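Local atomic coordinates of initiator protein NS1 (Murine minute virus, PDB entry 4R94), a protein that nicks and unwinds DNA to initiate and direct viral DNA replication, the nicking done by the N-terminal domain present here, and also acts in packaging and promoter transactivation. Residues Asn45-Leu51 with Leu157-Val163; Phe90-Val94 with Trp153-Leu157. All blocks are in the same frame, centred on the assembly; numbering follows the deposited sequence.

Interaction 1 (Asn45-Leu51 with Leu157-Val163)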
loop_
_atom_site.group_PDB
_atom_site.type_symbol
_atom_site.label_atom_id
_atom_site.label_comp_id
_atom_site.label_asym_id
_atom_site.label_seq_id
_atom_site.Cartn_x
_atom_site.Cartn_y
_atom_site.Cartn_z
ATOM N N ASN A 45 6.723 2.807 13.149
ATOM C CA ASN A 45 5.412 2.839 13.769
ATOM C C ASN A 45 5.229 4.055 14.673
ATOM O O ASN A 45 4.529 3.992 15.675
ATOM C CB ASN A 45 5.165 1.540 14.550
ATOM C CG ASN A 45 6.237 1.265 15.600
ATOM O OD1 ASN A 45 7.064 2.123 15.906
ATOM N ND2 ASN A 45 6.201 0.066 16.179
ATOM N N SER A 46 5.856 5.170 14.307
ATOM C CA SER A 46 5.714 6.396 15.080
ATOM C C SER A 46 4.696 7.337 14.456
ATOM O O SER A 46 4.815 8.549 14.594
ATOM C CB SER A 46 7.064 7.114 15.203
ATOM O OG SER A 46 7.995 6.333 15.931
ATOM N N TYR A 47 3.688 6.773 13.793
ATOM C CA TYR A 47 2.695 7.569 13.068
ATOM C C TYR A 47 1.279 7.154 13.446
ATOM O O TYR A 47 0.440 6.868 12.583
ATOM C CB TYR A 47 2.925 7.420 11.555
ATOM C CG TYR A 47 4.313 7.836 11.131
ATOM C CD1 TYR A 47 4.600 9.170 10.839
ATOM C CD2 TYR A 47 5.342 6.907 11.039
ATOM C CE1 TYR A 47 5.871 9.570 10.460
ATOM C CE2 TYR A 47 6.622 7.293 10.644
ATOM C CZ TYR A 47 6.878 8.628 10.358
ATOM O OH TYR A 47 8.144 9.024 9.967
ATOM N N LYS A 48 1.008 7.128 14.747
ATOM C CA LYS A 48 -0.216 6.507 15.226
ATOM C C LYS A 48 -1.275 7.508 15.680
ATOM O O LYS A 48 -2.210 7.134 16.387
ATOM C CB LYS A 48 0.119 5.524 16.359
ATOM C CG LYS A 48 1.021 4.375 15.884
ATOM C CD LYS A 48 1.251 3.313 16.959
ATOM C CE LYS A 48 1.746 3.921 18.261
ATOM N NZ LYS A 48 3.083 4.577 18.151
ATOM N N LYS A 49 -1.159 8.766 15.268
ATOM C CA LYS A 49 -2.293 9.675 15.431
ATOM C C LYS A 49 -3.438 9.214 14.542
ATOM O O LYS A 49 -3.237 8.864 13.366
ATOM C CB LYS A 49 -1.915 11.119 15.089
ATOM C CG LYS A 49 -0.987 11.788 16.061
ATOM C CD LYS A 49 -0.969 13.291 15.802
ATOM C CE LYS A 49 -0.180 14.040 16.858
ATOM N NZ LYS A 49 -0.031 15.491 16.521
ATOM N N GLU A 50 -4.639 9.164 15.103
ATOM C CA GLU A 50 -5.817 8.920 14.290
ATOM C C GLU A 50 -6.460 10.266 14.015
ATOM O O GLU A 50 -7.089 10.864 14.887
ATOM C CB GLU A 50 -6.781 7.958 14.985
ATOM C CG GLU A 50 -6.256 6.525 15.052
ATOM C CD GLU A 50 -7.138 5.625 15.900
ATOM O OE1 GLU A 50 -8.106 5.053 15.359
ATOM O OE2 GLU A 50 -6.863 5.500 17.112
ATOM N N LEU A 51 -6.265 10.749 12.797
ATOM C CA LEU A 51 -6.704 12.078 12.429
ATOM C C LEU A 51 -8.202 12.085 12.151
ATOM O O LEU A 51 -8.725 11.218 11.456
ATOM C CB LEU A 51 -5.906 12.569 11.223
ATOM C CG LEU A 51 -4.395 12.518 11.498
ATOM C CD1 LEU A 51 -3.615 12.805 10.213
ATOM C CD2 LEU A 51 -3.985 13.492 12.615
ATOM N N LEU A 157 2.210 11.906 6.628
ATOM C CA LEU A 157 3.035 11.322 7.671
ATOM C C LEU A 157 3.385 12.330 8.759
ATOM O O LEU A 157 3.330 12.016 9.945
ATOM C CB LEU A 157 4.322 10.735 7.089
ATOM C CG LEU A 157 4.149 9.441 6.299
ATOM C CD1 LEU A 157 5.491 9.038 5.711
ATOM C CD2 LEU A 157 3.598 8.291 7.156
ATOM N N VAL A 158 3.745 13.543 8.364
ATOM C CA VAL A 158 4.118 14.540 9.369
ATOM C C VAL A 158 2.892 14.915 10.208
ATOM O O VAL A 158 3.006 15.201 11.403
ATOM C CB VAL A 158 4.756 15.784 8.696
ATOM C CG1 VAL A 158 4.829 16.970 9.662
ATOM C CG2 VAL A 158 6.149 15.402 8.102
ATOM N N THR A 159 1.713 14.877 9.605
ATOM C CA THR A 159 0.500 15.175 10.374
ATOM C C THR A 159 0.150 14.023 11.325
ATOM O O THR A 159 -0.353 14.252 12.433
ATOM C CB THR A 159 -0.692 15.470 9.449
ATOM O OG1 THR A 159 -0.292 16.410 8.440
ATOM C CG2 THR A 159 -1.866 16.058 10.245
ATOM N N ALA A 160 0.452 12.790 10.921
ATOM C CA ALA A 160 0.086 11.618 11.720
ATOM C C ALA A 160 1.152 11.229 12.749
ATOM O O ALA A 160 0.906 10.374 13.593
ATOM C CB ALA A 160 -0.205 10.428 10.799
ATOM N N CYS A 161 2.335 11.833 12.664
ATOM C CA CYS A 161 3.437 11.462 13.550
ATOM C C CYS A 161 3.048 11.643 15.015
ATOM O O CYS A 161 2.555 12.706 15.380
ATOM C CB CYS A 161 4.675 12.300 13.230
ATOM S SG CYS A 161 6.145 11.773 14.137
ATOM N N ASN A 162 3.268 10.622 15.848
ATOM C CA ASN A 162 2.893 10.724 17.264
ATOM C C ASN A 162 4.045 11.164 18.169
ATOM O O ASN A 162 3.862 11.314 19.385
ATOM C CB ASN A 162 2.292 9.401 17.789
ATOM C CG ASN A 162 3.224 8.195 17.633
ATOM O OD1 ASN A 162 2.966 7.296 16.830
ATOM N ND2 ASN A 162 4.289 8.154 18.429
ATOM N N VAL A 163 5.217 11.389 17.586
ATOM C CA VAL A 163 6.349 11.903 18.350
ATOM C C VAL A 163 6.197 13.417 18.446
ATOM O O VAL A 163 5.915 14.071 17.452
ATOM C CB VAL A 163 7.696 11.534 17.710
ATOM C CG1 VAL A 163 8.855 12.128 18.512
ATOM C CG2 VAL A 163 7.839 10.015 17.601
HETATM O O HOH W 1 6.712 6.151 18.347
HETATM O O HOH W 2 1.924 15.111 14.333
HETATM O O HOH W 3 -1.181 16.353 13.659
#
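Tyr-47 lays one face of its ring over the side chain of Leu-157, whose CD2 sits 4.1 Å from the ring centroid in a CH-pi contact offset toward the rim. Ala-160 borders the ring edge, and Cys-161 approaches obliquely, its SG 4.9 Å from the same centroid in a sulfur-aromatic contact. Beyond the ring, polar bonds join the two segments. Asn-162 N donates to Ser-46 O (2.9 Å, 163°), and Lys-49 N reaches Ala-160 O at 3.1 Å, so a carbonyl at the end of the helix gains a partner from the loop. The Asn-162 side chain, with CG held between its backbone N and carbonyl carbon (chi1 58°), turns OD1 back to the loop. Lys-48 N donates to a lone pair of Asn-162 OD1 in the carbonyl plane (2.9 Å), while Lys-48 NZ reaches Asn-162 OD1 from above that plane (3.0 Å). Bends at chi3 and chi4 bring this ammonium round to OD1, and Lys-48 NZ also donates to Asn-45 O (2.9 Å). Lys-49 instead runs extended past the helix end, where a water links its NZ to Thr-159 O. Leu-51 CD1 meets Thr-159 CG2 at 3.7 Å. The loop between strand 40-42 and helix 54-70 thus folds against the end of helix 142-160, with Lys-48 also touching helix 81-104 and Tyr-47 touching Leu-173 of helix 167-179.

Interaction 2 (Phe90-Val94 with Trp153-Leu157)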
loop_
_atom_site.group_PDB
_atom_site.type_symbol
_atom_site.label_atom_id
_atom_site.label_comp_id
_atom_site.label_asym_id
_atom_site.label_seq_id
_atom_site.Cartn_x
_atom_site.Cartn_y
_atom_site.Cartn_z
ATOM N N PHE A 90 -1.849 3.360 8.170
ATOM C CA PHE A 90 -1.140 3.569 6.904
ATOM C C PHE A 90 -2.034 3.249 5.704
ATOM O O PHE A 90 -1.945 3.914 4.672
ATOM C CB PHE A 90 0.135 2.732 6.845
ATOM C CG PHE A 90 1.280 3.293 7.633
ATOM C CD1 PHE A 90 1.427 4.669 7.825
ATOM C CD2 PHE A 90 2.235 2.439 8.172
ATOM C CE1 PHE A 90 2.510 5.179 8.555
ATOM C CE2 PHE A 90 3.317 2.948 8.877
ATOM C CZ PHE A 90 3.452 4.311 9.075
ATOM N N ASP A 91 -2.909 2.253 5.836
ATOM C CA ASP A 91 -3.817 1.928 4.725
ATOM C C ASP A 91 -4.673 3.140 4.404
ATOM O O ASP A 91 -4.815 3.518 3.239
ATOM C CB ASP A 91 -4.696 0.720 5.061
ATOM C CG ASP A 91 -5.340 0.110 3.829
ATOM O OD1 ASP A 91 -4.593 -0.334 2.929
ATOM O OD2 ASP A 91 -6.593 0.085 3.766
ATOM N N SER A 92 -5.191 3.794 5.444
ATOM C CA SER A 92 -5.998 4.990 5.213
ATOM C C SER A 92 -5.174 6.121 4.593
ATOM O O SER A 92 -5.668 6.807 3.706
ATOM C CB SER A 92 -6.695 5.471 6.518
ATOM O OG SER A 92 -5.801 6.063 7.455
ATOM N N LEU A 93 -3.933 6.318 5.049
ATOM C CA LEU A 93 -3.096 7.400 4.538
ATOM C C LEU A 93 -2.646 7.180 3.089
ATOM O O LEU A 93 -2.624 8.137 2.291
ATOM C CB LEU A 93 -1.862 7.600 5.427
ATOM C CG LEU A 93 -2.141 8.065 6.864
ATOM C CD1 LEU A 93 -0.810 8.183 7.584
ATOM C CD2 LEU A 93 -2.918 9.394 6.918
ATOM N N VAL A 94 -2.256 5.948 2.770
ATOM C CA VAL A 94 -1.892 5.598 1.405
ATOM C C VAL A 94 -3.052 5.898 0.456
ATOM O O VAL A 94 -2.879 6.582 -0.569
ATOM C CB VAL A 94 -1.488 4.121 1.301
ATOM C CG1 VAL A 94 -1.334 3.714 -0.170
ATOM C CG2 VAL A 94 -0.163 3.895 2.051
ATOM N N TRP A 153 2.175 11.984 0.677
ATOM C CA TRP A 153 2.594 10.988 1.658
ATOM C C TRP A 153 3.410 11.651 2.765
ATOM O O TRP A 153 3.155 11.442 3.960
ATOM C CB TRP A 153 3.392 9.875 0.945
ATOM C CG TRP A 153 3.933 8.750 1.790
ATOM C CD1 TRP A 153 5.238 8.329 1.838
ATOM C CD2 TRP A 153 3.193 7.845 2.628
ATOM N NE1 TRP A 153 5.359 7.228 2.662
ATOM C CE2 TRP A 153 4.120 6.921 3.170
ATOM C CE3 TRP A 153 1.838 7.733 2.985
ATOM C CZ2 TRP A 153 3.742 5.902 4.047
ATOM C CZ3 TRP A 153 1.463 6.711 3.847
ATOM C CH2 TRP A 153 2.410 5.826 4.386
ATOM N N SER A 154 4.368 12.484 2.372
ATOM C CA SER A 154 5.211 13.149 3.363
ATOM C C SER A 154 4.357 14.093 4.201
ATOM O O SER A 154 4.515 14.173 5.419
ATOM C CB SER A 154 6.359 13.904 2.691
ATOM O OG SER A 154 5.875 14.911 1.812
ATOM N N ARG A 155 3.426 14.779 3.543
ATOM C CA ARG A 155 2.527 15.683 4.247
ATOM C C ARG A 155 1.691 14.967 5.286
ATOM O O ARG A 155 1.595 15.430 6.435
ATOM C CB ARG A 155 1.616 16.406 3.257
ATOM C CG ARG A 155 2.323 17.561 2.588
ATOM C CD ARG A 155 1.463 18.218 1.547
ATOM N NE ARG A 155 0.347 18.943 2.156
ATOM C CZ ARG A 155 -0.596 19.573 1.465
ATOM N NH1 ARG A 155 -0.553 19.577 0.140
ATOM N NH2 ARG A 155 -1.576 20.200 2.101
ATOM N N TRP A 156 1.079 13.852 4.893
ATOM C CA TRP A 156 0.235 13.108 5.826
ATOM C C TRP A 156 1.032 12.449 6.942
ATOM O O TRP A 156 0.588 12.425 8.087
ATOM C CB TRP A 156 -0.589 12.050 5.082
ATOM C CG TRP A 156 -1.822 12.628 4.496
ATOM C CD1 TRP A 156 -2.093 12.821 3.172
ATOM C CD2 TRP A 156 -2.937 13.172 5.218
ATOM N NE1 TRP A 156 -3.323 13.413 3.022
ATOM C CE2 TRP A 156 -3.864 13.639 4.264
ATOM C CE3 TRP A 156 -3.250 13.282 6.578
ATOM C CZ2 TRP A 156 -5.081 14.220 4.624
ATOM C CZ3 TRP A 156 -4.465 13.861 6.936
ATOM C CH2 TRP A 156 -5.363 14.315 5.960
ATOM N N LEU A 157 2.210 11.906 6.628
ATOM C CA LEU A 157 3.035 11.322 7.671
ATOM C C LEU A 157 3.385 12.330 8.759
ATOM O O LEU A 157 3.330 12.016 9.945
ATOM C CB LEU A 157 4.322 10.735 7.089
ATOM C CG LEU A 157 4.149 9.441 6.299
ATOM C CD1 LEU A 157 5.491 9.038 5.711
ATOM C CD2 LEU A 157 3.598 8.291 7.156
#
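Phe-90 O accepts the backbone N-H of Val-94 at 2.8 Å, a helical bond that joins two residues whose side chains both meet the indole of Trp-153. No hydrogen bond crosses between the two helices, and the contact is made by apolar groups. Trp-153 stretches its six-membered ring between the helices: CG lies anti to the backbone N (chi1 179°), which carries CZ3 and CH2 to the opposite helix. Leu-93 CB comes to the ring edge at Trp-153 CZ3, 3.8 Å away, while Val-94 CG2 touches the same carbon obliquely at 3.7 Å. Phe-90 CD1 meets Trp-153 CH2 at 3.8 Å with the ring planes at 58°, neither stacked nor edge-to-face. The axes of the short segments pass 10.5 Å apart at 139°, roughly antiparallel. Both helices lie against the antiparallel sheet of the nickase domain, an organisation in keeping with HUH-type rolling-circle replication endonucleases. Trp-153 NE1 donates to Lys-31 O on strand 24-31, and Phe-90 stacks on Trp-126 of the strand that carries His-127 and His-129, two of the magnesium ligands. The side chain of Trp-153 is about 8 Å from that of His-127. Leu-157 lays CD1 over one face of Trp-153 and sends CD2 across to Phe-90 CE1 at 3.6 Å. Leu-93 CD2 packs obliquely on Trp-156 CE3 (3.9 Å); Trp-156 also touches Leu-56 of helix 54-70, and its indole N-H is held by Glu-100 farther along helix 81-104.

In the fold
From the N terminus, the loop 45-51 comes first, between strand 40-42 and helix 54-70. The chain then enters helix 81-104, which supplies 90-94, and runs through strands 112-121 and 125-134 into helix 142-160. There 153-157 meets 90-94, so interaction 2 closes a loop of 58 intervening residues. The chain continues to 157-163, where interaction 1 closes a wider loop of 105 residues that contains the smaller one. The contacts share Leu-157, and their centres lie 9 Å apart. They also touch directly, Leu-51 CD1 reaching Trp-156 CZ3 at 3.5 Å. Helix 142-160 is thereby tied to helix 81-104 along its side and to the early loop at its C-terminal end.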